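Local coordinates for protein DNA photolyase (Agrobacterium tumefaciens, PDB 4U63) that probably repairs cyclobutane pyrimidine dimers in ultraviolet-damaged DNA with light, carrying a flavin cofactor and a methenyltetrahydrofolate antenna, at residues R166-F171 with I297-F302. Residues are numbered along the deposited sequence; the frame is centred on the assembly and turned at random.
Sequences RVYTPF and IVWREF. With FAD (flavin-adenine dinucleotide), chain C.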
# COMPACT_ATOMS: atom_id res chain seq x y z
N ARG A 166 19.45 1.53 8.90
CA ARG A 166 19.02 2.91 8.67
C ARG A 166 19.13 3.32 7.21
O ARG A 166 18.62 4.37 6.84
CB ARG A 166 19.90 3.90 9.47
CG ARG A 166 20.17 3.54 10.92
CD ARG A 166 18.90 3.30 11.68
NE ARG A 166 19.08 3.44 13.12
CZ ARG A 166 18.09 3.58 13.99
NH1 ARG A 166 16.82 3.60 13.58
NH2 ARG A 166 18.34 3.72 15.29
N VAL A 167 19.81 2.50 6.40
CA VAL A 167 20.17 2.82 5.01
C VAL A 167 19.79 1.65 4.10
O VAL A 167 20.03 0.49 4.43
CB VAL A 167 21.70 3.08 4.89
CG1 VAL A 167 22.08 3.57 3.49
CG2 VAL A 167 22.15 4.10 5.93
N TYR A 168 19.20 1.97 2.94
CA TYR A 168 18.65 0.93 2.07
C TYR A 168 19.67 -0.07 1.53
O TYR A 168 19.47 -1.26 1.65
CB TYR A 168 17.90 1.54 0.90
CG TYR A 168 17.39 0.48 -0.06
CD1 TYR A 168 16.23 -0.22 0.21
CD2 TYR A 168 18.11 0.16 -1.21
CE1 TYR A 168 15.77 -1.21 -0.67
CE2 TYR A 168 17.66 -0.82 -2.08
CZ TYR A 168 16.50 -1.50 -1.80
OH TYR A 168 16.05 -2.46 -2.66
N THR A 169 20.74 0.40 0.92
CA THR A 169 21.63 -0.50 0.20
C THR A 169 22.17 -1.67 1.06
O THR A 169 22.08 -2.81 0.64
CB THR A 169 22.73 0.26 -0.55
OG1 THR A 169 22.12 1.05 -1.58
CG2 THR A 169 23.73 -0.69 -1.20
N PRO A 170 22.70 -1.40 2.28
CA PRO A 170 23.13 -2.54 3.11
C PRO A 170 21.99 -3.52 3.49
O PRO A 170 22.20 -4.74 3.58
CB PRO A 170 23.73 -1.87 4.36
CG PRO A 170 24.09 -0.49 3.91
CD PRO A 170 23.04 -0.11 2.89
N PHE A 171 20.78 -2.98 3.70
CA PHE A 171 19.59 -3.77 4.00
C PHE A 171 19.23 -4.67 2.78
O PHE A 171 19.00 -5.86 2.93
CB PHE A 171 18.45 -2.81 4.36
CG PHE A 171 17.14 -3.48 4.65
CD1 PHE A 171 16.87 -4.00 5.91
CD2 PHE A 171 16.18 -3.57 3.67
CE1 PHE A 171 15.64 -4.60 6.17
CE2 PHE A 171 14.96 -4.17 3.93
CZ PHE A 171 14.70 -4.70 5.16
N ILE A 297 10.50 -4.83 -4.13
CA ILE A 297 9.92 -5.66 -3.07
C ILE A 297 10.63 -5.39 -1.73
O ILE A 297 10.00 -5.29 -0.68
CB ILE A 297 10.00 -7.17 -3.43
CG1 ILE A 297 9.15 -7.48 -4.69
CG2 ILE A 297 9.55 -8.05 -2.27
CD1 ILE A 297 7.67 -7.20 -4.52
N VAL A 298 11.96 -5.27 -1.79
CA VAL A 298 12.76 -5.00 -0.60
C VAL A 298 12.59 -3.56 -0.09
O VAL A 298 12.76 -3.32 1.12
CB VAL A 298 14.23 -5.41 -0.84
CG1 VAL A 298 15.14 -4.99 0.30
CG2 VAL A 298 14.31 -6.93 -1.02
N TRP A 299 12.25 -2.61 -0.95
CA TRP A 299 11.87 -1.26 -0.46
C TRP A 299 10.65 -1.33 0.47
O TRP A 299 10.60 -0.64 1.47
CB TRP A 299 11.63 -0.25 -1.59
CG TRP A 299 12.89 0.39 -2.08
CD1 TRP A 299 13.60 0.07 -3.19
CD2 TRP A 299 13.62 1.46 -1.44
NE1 TRP A 299 14.70 0.87 -3.31
CE2 TRP A 299 14.74 1.73 -2.24
CE3 TRP A 299 13.42 2.22 -0.28
CZ2 TRP A 299 15.67 2.73 -1.93
CZ3 TRP A 299 14.35 3.21 0.04
CH2 TRP A 299 15.46 3.45 -0.79
N ARG A 300 9.68 -2.18 0.14
CA ARG A 300 8.54 -2.42 1.05
C ARG A 300 9.03 -2.96 2.40
O ARG A 300 8.64 -2.46 3.47
CB ARG A 300 7.50 -3.36 0.40
CG ARG A 300 6.39 -3.83 1.33
CD ARG A 300 5.32 -4.60 0.57
NE ARG A 300 4.30 -5.18 1.46
CZ ARG A 300 4.41 -6.34 2.11
NH1 ARG A 300 5.49 -7.13 1.98
NH2 ARG A 300 3.41 -6.74 2.90
N GLU A 301 9.92 -3.96 2.35
CA GLU A 301 10.54 -4.51 3.56
C GLU A 301 11.21 -3.43 4.39
O GLU A 301 11.04 -3.36 5.62
CB GLU A 301 11.58 -5.57 3.20
CG GLU A 301 11.02 -6.79 2.48
CD GLU A 301 10.20 -7.68 3.38
OE1 GLU A 301 10.59 -7.90 4.57
OE2 GLU A 301 9.16 -8.18 2.91
N PHE A 302 11.98 -2.58 3.71
CA PHE A 302 12.73 -1.54 4.38
C PHE A 302 11.80 -0.54 5.06
O PHE A 302 12.07 -0.09 6.18
CB PHE A 302 13.65 -0.84 3.39
CG PHE A 302 14.61 0.12 4.01
CD1 PHE A 302 15.44 -0.26 5.06
CD2 PHE A 302 14.74 1.43 3.50
CE1 PHE A 302 16.34 0.64 5.63
CE2 PHE A 302 15.64 2.32 4.06
CZ PHE A 302 16.44 1.93 5.13
PA FAD C . 6.26 -2.13 -8.74
O1A FAD C . 7.22 -1.20 -9.42
O2A FAD C . 5.68 -3.25 -9.53
O5B FAD C . 7.00 -2.64 -7.41
C5B FAD C . 6.67 -3.89 -6.79
C4B FAD C . 6.31 -3.72 -5.32
O4B FAD C . 7.40 -3.16 -4.59
C3B FAD C . 5.15 -2.78 -5.09
O3B FAD C . 3.88 -3.42 -5.33
C2B FAD C . 5.37 -2.37 -3.65
O2B FAD C . 4.87 -3.35 -2.74
C1B FAD C . 6.88 -2.32 -3.54
N9A FAD C . 7.45 -0.97 -3.74
C8A FAD C . 7.86 -0.44 -4.90
N7A FAD C . 8.37 0.79 -4.73
C5A FAD C . 8.30 1.07 -3.41
C6A FAD C . 8.66 2.22 -2.57
N6A FAD C . 9.21 3.32 -3.12
N1A FAD C . 8.41 2.11 -1.24
C2A FAD C . 7.85 1.01 -0.70
N3A FAD C . 7.50 -0.07 -1.42
C4A FAD C . 7.70 -0.09 -2.76
N1 FAD C . 3.58 2.05 -1.71
C2 FAD C . 2.63 1.33 -1.08
O2 FAD C . 2.65 0.09 -1.25
N3 FAD C . 1.70 1.90 -0.28
C4 FAD C . 1.66 3.24 -0.06
O4 FAD C . 0.80 3.77 0.69
C4X FAD C . 2.66 4.10 -0.73
N5 FAD C . 2.69 5.46 -0.60
C5X FAD C . 3.65 6.20 -1.22
C6 FAD C . 3.70 7.58 -1.07
C7 FAD C . 4.67 8.35 -1.71
C7M FAD C . 4.71 9.85 -1.53
C8 FAD C . 5.67 7.70 -2.58
C8M FAD C . 6.75 8.48 -3.30
C9 FAD C . 5.63 6.34 -2.74
C9A FAD C . 4.67 5.54 -2.10
N10 FAD C . 4.62 4.13 -2.28
C10 FAD C . 3.64 3.40 -1.60
C1' FAD C . 5.63 3.41 -3.07
C2' FAD C . 5.38 3.14 -4.54
O2' FAD C . 5.09 4.37 -5.21
C3' FAD C . 4.29 2.11 -4.77
O3' FAD C . 4.56 0.91 -4.05
C4' FAD C . 4.19 1.81 -6.26
O4' FAD C . 3.70 2.96 -6.94
C5' FAD C . 3.26 0.64 -6.48
O5' FAD C . 3.12 0.31 -7.87
P FAD C . 3.52 -1.16 -8.36
O1P FAD C . 3.22 -1.27 -9.81
O2P FAD C . 2.88 -2.20 -7.48
O3P FAD C . 5.11 -1.17 -8.11
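An aromatic cluster of Tyr168, Phe171, Trp299 and Phe302 joins the first turn of helix 168-177 to helix 287-309, which lines the adenine side of the FAD pocket. Tyr168 lies flat on the indole of Trp299 in an offset stack: the planes are 1° apart, and the phenol ring and the five-membered ring have centroids 3.7 Å from each other. Tyr168 CZ comes to 3.3 Å from Trp299 NE1, while Tyr168 CG sits over Trp299 CZ2. With CG anti to the backbone N (chi1 177°), the phenol is carried out across the indole. Its hydroxyl is hydrogen-bonded to Lys295 O, one turn before Trp299. Tyr168 also turns an edge to the face of Phe302 in an offset edge-to-face pair, with planes at 76°, and its CA stands 4.0 Å from the centroid of that ring in a CH-pi contact. Phe302 CZ reaches the start of the helix, 3.5 Å from C of the N-cap residue Val167. The rings of Phe171 and Phe302 meet obliquely, Phe302 CD1 over the Phe171 face near its rim; Phe171 CE2 packs 3.6 Å from Phe302 CB and 3.7 Å from Val298 CG1. Glu301 CB meets the edge of Phe171, but the carboxylate turns away to His152 ND1 and Leu151 N. On the pocket side, Trp299 CB and the backbone N of Arg300 lie against the adenine of FAD, so Trp299 touches both cofactor and Tyr168. Trp172 and Leu175 of helix 168-177 extend the packing onto Val298, Trp405 of helix 398-407 meets Trp299 edge-to-face, and helix 271-276 packs against Ile297 and Val298.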